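Local structure of maltose-binding protein MalE1 (Thermotoga maritima, 6DTU) at residues Ile111-Lys117 with Asp242-Ile248; Ala152-Ile158 with Leu348-Val352; Tyr211-Asp215 with Ile226-Ala232. The protein binds maltotetraose and probably hands maltose and related sugars to a membrane transporter for uptake into the cell. All blocks are in the same frame, centred on the assembly; numbering follows the deposited sequence.

Contact 1 of 3, residues Ile111-Lys117 with Asp242-Ile248; sequences IALIYNK and DYGVAPI
Ile111 CG1 and the end of Ile248, CD1, lie 4.4 Å apart where an antiparallel strand pair begins. Strand 243-246 forms one margin of a four-stranded sheet, and strand 112-116 holds it from within. Ala112 sets its CB against both the carbonyl of Ala246 and CG1 of Val245. Leu113 then makes a hydrogen-bonded pair with Ala246: Leu113 N gives a bent bond (135°) to Ala246 O at 2.8 Å, and Ala246 N returns one to Leu113 O. Ile114, a non-hydrogen-bonded partner of Val245, directs its CG2 towards CB of Tyr243, whose hydroxyl is engaged by Asp317 of helix 316-326.

Tyr115 carries the central side-chain contact. With chi1 at 61°, CG sits between the backbone N and the carbonyl carbon, which leans the ring across onto Gly244, whose CA lies 3.9 Å from the ring centroid. This is the cross-strand glycine-aromatic pairing known from antiparallel sheets; Gly244 CA, bearing no side chain, lets the ring lie close over it. At the ring edge a water joins Tyr115 OH to Val245 O. Asn116 OD1 takes the N-H of Asp118 and also a water bound to Asp242 N. Lys117 closes the series: its N binds Asp242 O at 2.8 Å, while its extended chain crosses the aspartate side chain, leaving NZ 4.3 Å from OD1.

Backbone bonds thus fix the pairing, and apolar contacts line both faces of the pair, with the Tyr115-Gly244 fit on one of them. The Lys117-Asp242 attraction, acting at longer range and through a weak water link, probably adds little.

Contact 2 of 3, residues Ala152-Ile158 with Leu348-Val352; sequences AAEFYYI and LNLVV. With GLC (alpha-D-glucopyranose), chain C; GLC (alpha-D-glucopyranose), chain B.
Leu348 pushes its CD1 into the start of helix 155-164, 3.6 Å from Phe155 CA and 3.8 Å from Ile158 CG1. The site illustrates the packing of one helix against the N-terminus of another in a two-lobed solute-binding protein: the last turn of helix 341-352 supports a helix whose first turn faces the sugar. Leu348 and Ile158 lie alongside, pointing opposite ways. With chi1 at -65°, Leu348 CG is anti to its carbonyl carbon, which carries CD1 to Phe155 and Ile158; CB rests 3.5 Å from Ala153 O. Beside it Val352 straddles two alanines, CG1 near Ala152 O at 3.7 Å and CG2 near Ala153 CB; Ala152 O is buried here without a polar partner. Helix 187-201 covers Leu348 and Val352 as well.

The fit is looser towards Asn349, an exposed residue that meets Ala153 CB chiefly through its backbone. On the sugar side the side chains of Glu154, Tyr156 and Tyr157 turn away from 348-352. Glu154, at the N-cap position, sends its extended side chain to the glycan and to Ser151, while Asn345 OD1, from helix 341-352, accepts the N-H of Phe155. Tyr156, its CG anti to the backbone N (chi1 179°), spreads one ring face beneath the chain C glucose, whose C4 lies over the ring centre, 3.8 Å above its plane. A serine in place of Tyr156 would probably leave that sugar face without its aromatic platform. Glu154 OE2, lying in plane at the edge of the Tyr157 ring, accepts a hydrogen bond from O6 of the same glucose at 2.8 Å.

Contact 3 of 3, residues Tyr211-Asp215 with Ile226-Ala232; sequences YQIMD and IINGPWA. With GLC (alpha-D-glucopyranose), chain D; GLC (alpha-D-glucopyranose), chain C.
Tyr211 OH is gripped by two donors from the other segment: Asn228 ND2 at 3.2 Å, through a nearly straight bond (163°) that keeps the hydroxyl in the plane of the Asn228 amide, and Trp231 NE1 at 3.0 Å, a weak, bent bond. The setting is a helix-turn-strand unit of the alpha/beta lobe, in which helix 211-219 leads into strand 223-228 and the loop after the strand carries a sugar-binding tryptophan. Tyr211 reaches across because its CG stands anti to the backbone N (chi1 -174°). Its ring is turned 78° against the Asn228 amide, with CE1 close to OD1, and ND2 of that amide also bonds Tyr236, as does Asp215 OD1.

Deeper in, Met214 fills the angle between helix and strand. Its CG rests 3.6 Å from Ile226 CG2; a bend at chi3 then brings CE to Asn228 CG, and SD lies 3.2 Å from Ile227 O, a carbonyl that accepts a bond from Thr150. Further along the helix, a water donates to both Asp215 OD1 and Ala232 O.

The polar grip is likely to hold in place two aromatic walls of the maltotetraose pocket. O6 of the chain D glucose sits over the centre of the Tyr211 ring, while the Trp231 indole passes under two sugars, with its CZ2 3.5 Å from C1 of the chain C glucose. Against the opposite face of the indole lies Gly229 CA, 3.4 Å from the ring plane.

In the fold
Contacts 1 and 3, their centres about 10 Å apart, share one sheet: strand 223-228 lies beside strand 112-116, and Ala112 N probably bonds Asn228 O at 3.0 Å. Along the chain, contact 3 is nested within the loops closed by contacts 1 and 2. Contact 2, centred about 21 Å from contact 1, still touches it through Ile111 CG2, 3.7 Å from Tyr156 CE2. Ile111 also packs on Trp231, so sheet and pocket meet at this residue. Contacts 2 and 3 converge on the chain C glucose; between them Tyr157 OH comes within 3.2 Å of Tyr211 CE1. Glu109, Asp64, Trp65, Ser10 and Arg301 add further hydrogen bonds to the glycan.

Contact 1 of 3, residues Ile111-Lys117 with Asp242-Ile248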
loop_
_atom_site.group_PDB
_atom_site.type_symbol
_atom_site.label_atom_id
_atom_site.label_comp_id
_atom_site.label_asym_id
_atom_site.label_seq_id
_atom_site.Cartn_x
_atom_site.Cartn_y
_atom_site.Cartn_z
ATOM N N ILE A 111 1.309 0.153 -6.618
ATOM C CA ILE A 111 2.585 -0.407 -7.061
ATOM C C ILE A 111 2.708 -0.285 -8.578
ATOM O O ILE A 111 1.723 -0.119 -9.299
ATOM C CB ILE A 111 2.828 -1.848 -6.574
ATOM C CG1 ILE A 111 1.784 -2.831 -7.097
ATOM C CG2 ILE A 111 2.804 -1.891 -5.038
ATOM C CD1 ILE A 111 1.899 -4.238 -6.457
ATOM N N ALA A 112 3.952 -0.323 -9.052
ATOM C CA ALA A 112 4.296 -0.126 -10.451
ATOM C C ALA A 112 5.616 -0.833 -10.717
ATOM O O ALA A 112 6.247 -1.388 -9.808
ATOM C CB ALA A 112 4.413 1.367 -10.797
ATOM N N LEU A 113 6.034 -0.845 -11.976
ATOM C CA LEU A 113 7.366 -1.340 -12.290
ATOM C C LEU A 113 8.366 -0.240 -11.975
ATOM O O LEU A 113 8.274 0.870 -12.507
ATOM C CB LEU A 113 7.477 -1.737 -13.755
ATOM C CG LEU A 113 8.793 -2.342 -14.210
ATOM C CD1 LEU A 113 8.906 -3.763 -13.716
ATOM C CD2 LEU A 113 8.814 -2.293 -15.739
ATOM N N ILE A 114 9.287 -0.527 -11.063
ATOM C CA ILE A 114 10.414 0.344 -10.771
ATOM C C ILE A 114 11.642 -0.349 -11.332
ATOM O O ILE A 114 11.865 -1.534 -11.066
ATOM C CB ILE A 114 10.573 0.576 -9.261
ATOM C CG1 ILE A 114 9.284 1.152 -8.690
ATOM C CG2 ILE A 114 11.745 1.539 -8.996
ATOM C CD1 ILE A 114 9.325 1.246 -7.201
ATOM N N TYR A 115 12.407 0.355 -12.151
ATOM C CA TYR A 115 13.503 -0.304 -12.842
ATOM C C TYR A 115 14.790 0.508 -12.757
ATOM O O TYR A 115 14.769 1.740 -12.693
ATOM C CB TYR A 115 13.125 -0.631 -14.305
ATOM C CG TYR A 115 12.795 0.608 -15.130
ATOM C CD1 TYR A 115 13.744 1.163 -15.983
ATOM C CD2 TYR A 115 11.551 1.240 -15.024
ATOM C CE1 TYR A 115 13.461 2.300 -16.728
ATOM C CE2 TYR A 115 11.248 2.378 -15.776
ATOM C CZ TYR A 115 12.218 2.902 -16.630
ATOM O OH TYR A 115 11.955 4.040 -17.379
ATOM N N ASN A 116 15.918 -0.201 -12.697
ATOM C CA ASN A 116 17.244 0.412 -12.624
ATOM C C ASN A 116 17.761 0.642 -14.043
ATOM O O ASN A 116 18.028 -0.318 -14.776
ATOM C CB ASN A 116 18.184 -0.499 -11.834
ATOM C CG ASN A 116 19.554 0.119 -11.590
ATOM O OD1 ASN A 116 20.043 0.914 -12.383
ATOM N ND2 ASN A 116 20.175 -0.260 -10.481
ATOM N N LYS A 117 17.934 1.915 -14.417
ATOM C CA LYS A 117 18.278 2.249 -15.796
ATOM C C LYS A 117 19.680 1.798 -16.176
ATOM O O LYS A 117 19.987 1.717 -17.371
ATOM C CB LYS A 117 18.116 3.748 -16.044
ATOM C CG LYS A 117 16.662 4.227 -16.009
ATOM C CD LYS A 117 16.569 5.743 -16.143
ATOM C CE LYS A 117 15.120 6.221 -16.084
ATOM N NZ LYS A 117 15.031 7.717 -16.082
ATOM N N ASP A 242 19.739 5.110 -10.314
ATOM C CA ASP A 242 19.131 5.807 -11.445
ATOM C C ASP A 242 17.930 4.978 -11.887
ATOM O O ASP A 242 17.995 4.171 -12.812
ATOM C CB ASP A 242 20.168 5.968 -12.554
ATOM C CG ASP A 242 19.669 6.786 -13.728
ATOM O OD1 ASP A 242 18.591 7.403 -13.627
ATOM O OD2 ASP A 242 20.386 6.835 -14.752
ATOM N N TYR A 243 16.804 5.194 -11.209
ATOM C CA TYR A 243 15.603 4.401 -11.416
ATOM C C TYR A 243 14.583 5.145 -12.276
ATOM O O TYR A 243 14.575 6.378 -12.373
ATOM C CB TYR A 243 14.950 4.065 -10.068
ATOM C CG TYR A 243 14.419 5.311 -9.412
ATOM C CD1 TYR A 243 13.108 5.713 -9.604
ATOM C CD2 TYR A 243 15.248 6.118 -8.656
ATOM C CE1 TYR A 243 12.635 6.887 -9.049
ATOM C CE2 TYR A 243 14.787 7.272 -8.085
ATOM C CZ TYR A 243 13.478 7.656 -8.284
ATOM O OH TYR A 243 13.031 8.831 -7.721
ATOM N N GLY A 244 13.691 4.358 -12.888
ATOM C CA GLY A 244 12.494 4.882 -13.508
ATOM C C GLY A 244 11.263 4.187 -12.944
ATOM O O GLY A 244 11.361 3.169 -12.247
ATOM N N VAL A 245 10.099 4.778 -13.219
ATOM C CA VAL A 245 8.807 4.221 -12.826
ATOM C C VAL A 245 7.936 4.100 -14.071
ATOM O O VAL A 245 7.816 5.054 -14.845
ATOM C CB VAL A 245 8.106 5.079 -11.756
ATOM C CG1 VAL A 245 6.770 4.432 -11.353
ATOM C CG2 VAL A 245 9.014 5.295 -10.541
ATOM N N ALA A 246 7.324 2.935 -14.259
ATOM C CA ALA A 246 6.462 2.665 -15.398
ATOM C C ALA A 246 5.327 1.762 -14.946
ATOM O O ALA A 246 5.450 1.065 -13.933
ATOM C CB ALA A 246 7.262 1.968 -16.510
ATOM N N PRO A 247 4.207 1.753 -15.659
ATOM C CA PRO A 247 3.176 0.761 -15.345
ATOM C C PRO A 247 3.728 -0.654 -15.448
ATOM O O PRO A 247 4.664 -0.928 -16.206
ATOM C CB PRO A 247 2.096 1.021 -16.398
ATOM C CG PRO A 247 2.305 2.439 -16.801
ATOM C CD PRO A 247 3.774 2.685 -16.719
ATOM N N ILE A 248 3.144 -1.551 -14.659
ATOM C CA ILE A 248 3.513 -2.962 -14.768
ATOM C C ILE A 248 3.256 -3.402 -16.198
ATOM O O ILE A 248 2.243 -2.984 -16.800
ATOM C CB ILE A 248 2.710 -3.811 -13.775
ATOM C CG1 ILE A 248 2.977 -3.342 -12.340
ATOM C CG2 ILE A 248 3.007 -5.313 -13.952
ATOM C CD1 ILE A 248 1.986 -3.908 -11.320
HETATM O O HOH W 1 9.600 4.773 -17.390
HETATM O O HOH W 2 21.423 3.077 -11.012
HETATM O O HOH W 3 17.952 9.237 -15.675
#

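Contact 2 of 3, residues Ala152-Ile158 with Leu348-Val352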
loop_
_atom_site.group_PDB
_atom_site.type_symbol
_atom_site.label_atom_id
_atom_site.label_comp_id
_atom_site.label_asym_id
_atom_site.label_seq_id
_atom_site.Cartn_x
_atom_site.Cartn_y
_atom_site.Cartn_z
ATOM N N ALA A 152 6.803 -12.483 -3.826
ATOM C CA ALA A 152 6.137 -13.492 -4.652
ATOM C C ALA A 152 4.928 -14.133 -3.980
ATOM O O ALA A 152 3.999 -14.586 -4.669
ATOM C CB ALA A 152 7.153 -14.565 -5.029
ATOM N N ALA A 153 4.913 -14.196 -2.654
ATOM C CA ALA A 153 3.878 -14.922 -1.926
ATOM C C ALA A 153 2.928 -13.997 -1.191
ATOM O O ALA A 153 2.123 -14.461 -0.375
ATOM C CB ALA A 153 4.524 -15.902 -0.946
ATOM N N GLU A 154 2.991 -12.711 -1.480
ATOM C CA GLU A 154 2.228 -11.697 -0.767
ATOM C C GLU A 154 1.127 -11.192 -1.693
ATOM O O GLU A 154 1.412 -10.577 -2.727
ATOM C CB GLU A 154 3.172 -10.569 -0.345
ATOM C CG GLU A 154 2.682 -9.751 0.810
ATOM C CD GLU A 154 3.733 -8.776 1.335
ATOM O OE1 GLU A 154 4.949 -8.937 1.041
ATOM O OE2 GLU A 154 3.328 -7.843 2.062
ATOM N N PHE A 155 -0.125 -11.434 -1.305
ATOM C CA PHE A 155 -1.270 -11.142 -2.172
ATOM C C PHE A 155 -1.274 -9.704 -2.680
ATOM O O PHE A 155 -1.610 -9.446 -3.845
ATOM C CB PHE A 155 -2.554 -11.443 -1.399
ATOM C CG PHE A 155 -3.818 -10.936 -2.058
ATOM C CD1 PHE A 155 -4.122 -11.258 -3.368
ATOM C CD2 PHE A 155 -4.741 -10.204 -1.329
ATOM C CE1 PHE A 155 -5.282 -10.808 -3.958
ATOM C CE2 PHE A 155 -5.918 -9.752 -1.907
ATOM C CZ PHE A 155 -6.194 -10.060 -3.226
ATOM N N TYR A 156 -0.936 -8.741 -1.818
ATOM C CA TYR A 156 -0.969 -7.345 -2.233
ATOM C C TYR A 156 -0.134 -7.106 -3.499
ATOM O O TYR A 156 -0.541 -6.346 -4.393
ATOM C CB TYR A 156 -0.515 -6.460 -1.075
ATOM C CG TYR A 156 -0.488 -4.983 -1.411
ATOM C CD1 TYR A 156 -1.607 -4.161 -1.215
ATOM C CD2 TYR A 156 0.660 -4.402 -1.947
ATOM C CE1 TYR A 156 -1.575 -2.796 -1.547
ATOM C CE2 TYR A 156 0.692 -3.036 -2.263
ATOM C CZ TYR A 156 -0.432 -2.259 -2.064
ATOM O OH TYR A 156 -0.384 -0.940 -2.387
ATOM N N TYR A 157 1.008 -7.784 -3.615
ATOM C CA TYR A 157 1.901 -7.589 -4.754
ATOM C C TYR A 157 1.544 -8.438 -5.972
ATOM O O TYR A 157 1.954 -8.099 -7.092
ATOM C CB TYR A 157 3.358 -7.830 -4.321
ATOM C CG TYR A 157 3.781 -6.784 -3.327
ATOM C CD1 TYR A 157 4.355 -5.592 -3.756
ATOM C CD2 TYR A 157 3.558 -6.951 -1.963
ATOM C CE1 TYR A 157 4.687 -4.591 -2.854
ATOM C CE2 TYR A 157 3.902 -5.975 -1.070
ATOM C CZ TYR A 157 4.477 -4.804 -1.518
ATOM O OH TYR A 157 4.805 -3.817 -0.643
ATOM N N ILE A 158 0.799 -9.532 -5.788
ATOM C CA ILE A 158 0.344 -10.358 -6.902
ATOM C C ILE A 158 -1.034 -9.920 -7.387
ATOM O O ILE A 158 -1.451 -10.294 -8.494
ATOM C CB ILE A 158 0.355 -11.828 -6.451
ATOM C CG1 ILE A 158 1.734 -12.210 -5.897
ATOM C CG2 ILE A 158 -0.024 -12.795 -7.587
ATOM C CD1 ILE A 158 2.870 -11.923 -6.844
ATOM N N LEU A 348 -0.794 -18.189 -1.736
ATOM C CA LEU A 348 0.325 -17.903 -2.627
ATOM C C LEU A 348 1.609 -18.543 -2.132
ATOM O O LEU A 348 2.429 -18.967 -2.956
ATOM C CB LEU A 348 0.516 -16.394 -2.801
ATOM C CG LEU A 348 -0.695 -15.785 -3.504
ATOM C CD1 LEU A 348 -0.490 -14.295 -3.636
ATOM C CD2 LEU A 348 -0.951 -16.435 -4.853
ATOM N N ASN A 349 1.791 -18.658 -0.808
ATOM C CA ASN A 349 2.948 -19.382 -0.285
ATOM C C ASN A 349 2.955 -20.825 -0.768
ATOM O O ASN A 349 4.005 -21.354 -1.160
ATOM C CB ASN A 349 2.976 -19.326 1.242
ATOM C CG ASN A 349 4.104 -20.161 1.834
ATOM O OD1 ASN A 349 3.993 -21.384 1.929
ATOM N ND2 ASN A 349 5.161 -19.510 2.267
ATOM N N LEU A 350 1.792 -21.482 -0.736
ATOM C CA LEU A 350 1.710 -22.855 -1.226
ATOM C C LEU A 350 2.049 -22.941 -2.701
ATOM O O LEU A 350 2.760 -23.857 -3.128
ATOM C CB LEU A 350 0.303 -23.394 -1.002
ATOM C CG LEU A 350 -0.128 -23.531 0.454
ATOM C CD1 LEU A 350 -1.557 -24.031 0.516
ATOM C CD2 LEU A 350 0.830 -24.502 1.132
ATOM N N VAL A 351 1.567 -21.987 -3.498
ATOM C CA VAL A 351 1.795 -22.035 -4.937
ATOM C C VAL A 351 3.275 -21.858 -5.256
ATOM O O VAL A 351 3.860 -22.633 -6.020
ATOM C CB VAL A 351 0.930 -20.987 -5.657
ATOM C CG1 VAL A 351 1.343 -20.898 -7.122
ATOM C CG2 VAL A 351 -0.556 -21.335 -5.543
ATOM N N VAL A 352 3.902 -20.817 -4.699
ATOM C CA VAL A 352 5.291 -20.569 -5.066
ATOM C C VAL A 352 6.226 -21.636 -4.540
ATOM O O VAL A 352 7.350 -21.770 -5.041
ATOM C CB VAL A 352 5.807 -19.156 -4.720
ATOM C CG1 VAL A 352 5.002 -18.093 -5.431
ATOM C CG2 VAL A 352 5.804 -18.950 -3.225
HETATM C C1 GLC C . 2.596 -0.971 1.370
HETATM C C2 GLC C . 1.217 -0.468 1.141
HETATM C C3 GLC C . 0.264 -1.112 2.040
HETATM C C4 GLC C . 0.282 -2.618 1.875
HETATM C C5 GLC C . 1.715 -3.200 2.063
HETATM C C6 GLC C . 1.814 -4.574 1.666
HETATM O O2 GLC C . 1.224 0.953 1.464
HETATM O O3 GLC C . -1.114 -0.687 1.722
HETATM O O4 GLC C . -0.547 -3.244 2.916
HETATM O O5 GLC C . 2.620 -2.415 1.123
HETATM O O6 GLC C . 3.038 -5.098 2.156
HETATM C C1 GLC B . -1.758 -3.798 2.508
HETATM C C2 GLC B . -2.810 -3.427 3.477
HETATM C C3 GLC B . -2.529 -3.977 4.841
HETATM C C4 GLC B . -2.426 -5.452 4.832
HETATM C C5 GLC B . -1.324 -5.915 3.847
HETATM C C6 GLC B . -1.304 -7.311 3.692
HETATM O O2 GLC B . -2.866 -1.975 3.567
HETATM O O3 GLC B . -3.593 -3.571 5.758
HETATM O O4 GLC B . -2.064 -5.879 6.175
HETATM O O5 GLC B . -1.621 -5.269 2.457
HETATM O O6 GLC B . -0.241 -7.642 2.824
#

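Contact 3 of 3, residues Tyr211-Asp215 with Ile226-Ala232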
loop_
_atom_site.group_PDB
_atom_site.type_symbol
_atom_site.label_atom_id
_atom_site.label_comp_id
_atom_site.label_asym_id
_atom_site.label_seq_id
_atom_site.Cartn_x
_atom_site.Cartn_y
_atom_site.Cartn_z
ATOM N N TYR A 211 9.287 -8.984 0.565
ATOM C CA TYR A 211 9.437 -7.539 0.446
ATOM C C TYR A 211 10.872 -7.103 0.729
ATOM O O TYR A 211 11.450 -6.301 -0.013
ATOM C CB TYR A 211 8.432 -6.807 1.355
ATOM C CG TYR A 211 8.520 -5.318 1.094
ATOM C CD1 TYR A 211 7.802 -4.733 0.056
ATOM C CD2 TYR A 211 9.394 -4.522 1.806
ATOM C CE1 TYR A 211 7.927 -3.373 -0.244
ATOM C CE2 TYR A 211 9.553 -3.176 1.489
ATOM C CZ TYR A 211 8.816 -2.624 0.459
ATOM O OH TYR A 211 8.974 -1.301 0.164
ATOM N N GLN A 212 11.440 -7.570 1.841
ATOM C CA GLN A 212 12.777 -7.138 2.239
ATOM C C GLN A 212 13.823 -7.468 1.179
ATOM O O GLN A 212 14.703 -6.648 0.896
ATOM C CB GLN A 212 13.128 -7.744 3.595
ATOM C CG GLN A 212 14.338 -7.164 4.309
ATOM C CD GLN A 212 15.627 -7.673 3.729
ATOM O OE1 GLN A 212 15.739 -8.840 3.339
ATOM N NE2 GLN A 212 16.616 -6.799 3.668
ATOM N N ILE A 213 13.759 -8.672 0.596
ATOM C CA ILE A 213 14.709 -9.028 -0.458
ATOM C C ILE A 213 14.536 -8.101 -1.657
ATOM O O ILE A 213 15.509 -7.576 -2.203
ATOM C CB ILE A 213 14.563 -10.511 -0.854
ATOM C CG1 ILE A 213 15.058 -11.422 0.285
ATOM C CG2 ILE A 213 15.292 -10.773 -2.184
ATOM C CD1 ILE A 213 14.588 -12.887 0.180
ATOM N N MET A 214 13.289 -7.871 -2.076
ATOM C CA MET A 214 13.059 -6.996 -3.219
ATOM C C MET A 214 13.596 -5.595 -2.957
ATOM O O MET A 214 14.336 -5.023 -3.775
ATOM C CB MET A 214 11.558 -6.920 -3.491
ATOM C CG MET A 214 11.224 -5.750 -4.418
ATOM S SD MET A 214 9.489 -5.558 -4.814
ATOM C CE MET A 214 8.758 -5.289 -3.179
ATOM N N ASP A 215 13.221 -5.027 -1.818
ATOM C CA ASP A 215 13.542 -3.646 -1.507
ATOM C C ASP A 215 15.046 -3.459 -1.340
ATOM O O ASP A 215 15.630 -2.533 -1.917
ATOM C CB ASP A 215 12.805 -3.303 -0.213
ATOM C CG ASP A 215 12.704 -1.805 0.051
ATOM O OD1 ASP A 215 12.520 -1.023 -0.895
ATOM O OD2 ASP A 215 12.754 -1.426 1.226
ATOM N N ILE A 226 11.701 -4.295 -10.342
ATOM C CA ILE A 226 10.835 -4.753 -9.266
ATOM C C ILE A 226 9.418 -4.237 -9.472
ATOM O O ILE A 226 9.161 -3.343 -10.283
ATOM C CB ILE A 226 11.343 -4.342 -7.870
ATOM C CG1 ILE A 226 11.339 -2.817 -7.734
ATOM C CG2 ILE A 226 12.726 -4.946 -7.613
ATOM C CD1 ILE A 226 11.762 -2.361 -6.345
ATOM N N ILE A 227 8.485 -4.830 -8.737
ATOM C CA ILE A 227 7.135 -4.288 -8.624
ATOM C C ILE A 227 6.937 -3.830 -7.189
ATOM O O ILE A 227 6.842 -4.649 -6.269
ATOM C CB ILE A 227 6.055 -5.281 -9.066
ATOM C CG1 ILE A 227 6.200 -5.549 -10.564
ATOM C CG2 ILE A 227 4.685 -4.667 -8.808
ATOM C CD1 ILE A 227 5.209 -6.579 -11.112
ATOM N N ASN A 228 6.879 -2.512 -6.999
ATOM C CA ASN A 228 6.824 -1.919 -5.670
ATOM C C ASN A 228 6.197 -0.536 -5.795
ATOM O O ASN A 228 5.948 -0.046 -6.896
ATOM C CB ASN A 228 8.229 -1.820 -5.070
ATOM C CG ASN A 228 8.223 -1.710 -3.556
ATOM O OD1 ASN A 228 7.176 -1.714 -2.912
ATOM N ND2 ASN A 228 9.408 -1.627 -2.979
ATOM N N GLY A 229 5.958 0.097 -4.646
ATOM C CA GLY A 229 5.218 1.335 -4.596
ATOM C C GLY A 229 6.058 2.565 -4.335
ATOM O O GLY A 229 7.262 2.502 -4.084
ATOM N N PRO A 230 5.403 3.726 -4.343
ATOM C CA PRO A 230 6.137 4.994 -4.260
ATOM C C PRO A 230 6.774 5.244 -2.904
ATOM O O PRO A 230 7.663 6.095 -2.800
ATOM C CB PRO A 230 5.067 6.042 -4.619
ATOM C CG PRO A 230 3.763 5.385 -4.180
ATOM C CD PRO A 230 3.952 3.910 -4.481
ATOM N N TRP A 231 6.322 4.546 -1.864
ATOM C CA TRP A 231 6.968 4.600 -0.562
ATOM C C TRP A 231 8.416 4.151 -0.610
ATOM O O TRP A 231 9.161 4.429 0.328
ATOM C CB TRP A 231 6.218 3.685 0.416
ATOM C CG TRP A 231 6.047 2.266 -0.076
ATOM C CD1 TRP A 231 6.965 1.260 -0.002
ATOM C CD2 TRP A 231 4.895 1.707 -0.731
ATOM N NE1 TRP A 231 6.460 0.115 -0.557
ATOM C CE2 TRP A 231 5.193 0.361 -1.024
ATOM C CE3 TRP A 231 3.653 2.222 -1.119
ATOM C CZ2 TRP A 231 4.284 -0.492 -1.670
ATOM C CZ3 TRP A 231 2.752 1.375 -1.750
ATOM C CH2 TRP A 231 3.082 0.038 -2.038
ATOM N N ALA A 232 8.837 3.446 -1.657
ATOM C CA ALA A 232 10.182 2.892 -1.701
ATOM C C ALA A 232 11.198 3.785 -2.403
ATOM O O ALA A 232 12.403 3.542 -2.268
ATOM C CB ALA A 232 10.146 1.515 -2.369
HETATM C C1 GLC D . 6.325 1.091 4.408
HETATM C C2 GLC D . 5.246 1.924 3.840
HETATM C C3 GLC D . 3.990 1.170 3.682
HETATM C C4 GLC D . 4.190 -0.040 2.837
HETATM C C5 GLC D . 5.242 -0.978 3.488
HETATM C C6 GLC D . 5.639 -2.042 2.670
HETATM O O1 GLC D . 6.007 0.723 5.712
HETATM O O2 GLC D . 5.058 3.056 4.750
HETATM O O3 GLC D . 3.022 2.090 3.059
HETATM O O4 GLC D . 2.936 -0.763 2.709
HETATM O O5 GLC D . 6.508 -0.118 3.628
HETATM O O6 GLC D . 6.491 -2.908 3.426
HETATM C C1 GLC C . 2.596 -0.971 1.370
HETATM C C2 GLC C . 1.217 -0.468 1.141
HETATM C C3 GLC C . 0.264 -1.112 2.040
HETATM C C4 GLC C . 0.282 -2.618 1.875
HETATM C C5 GLC C . 1.715 -3.200 2.063
HETATM C C6 GLC C . 1.814 -4.574 1.666
HETATM O O2 GLC C . 1.224 0.953 1.464
HETATM O O3 GLC C . -1.114 -0.687 1.722
HETATM O O4 GLC C . -0.547 -3.244 2.916
HETATM O O5 GLC C . 2.620 -2.415 1.123
HETATM O O6 GLC C . 3.038 -5.098 2.156
HETATM O O HOH W 4 12.820 1.696 -0.090
#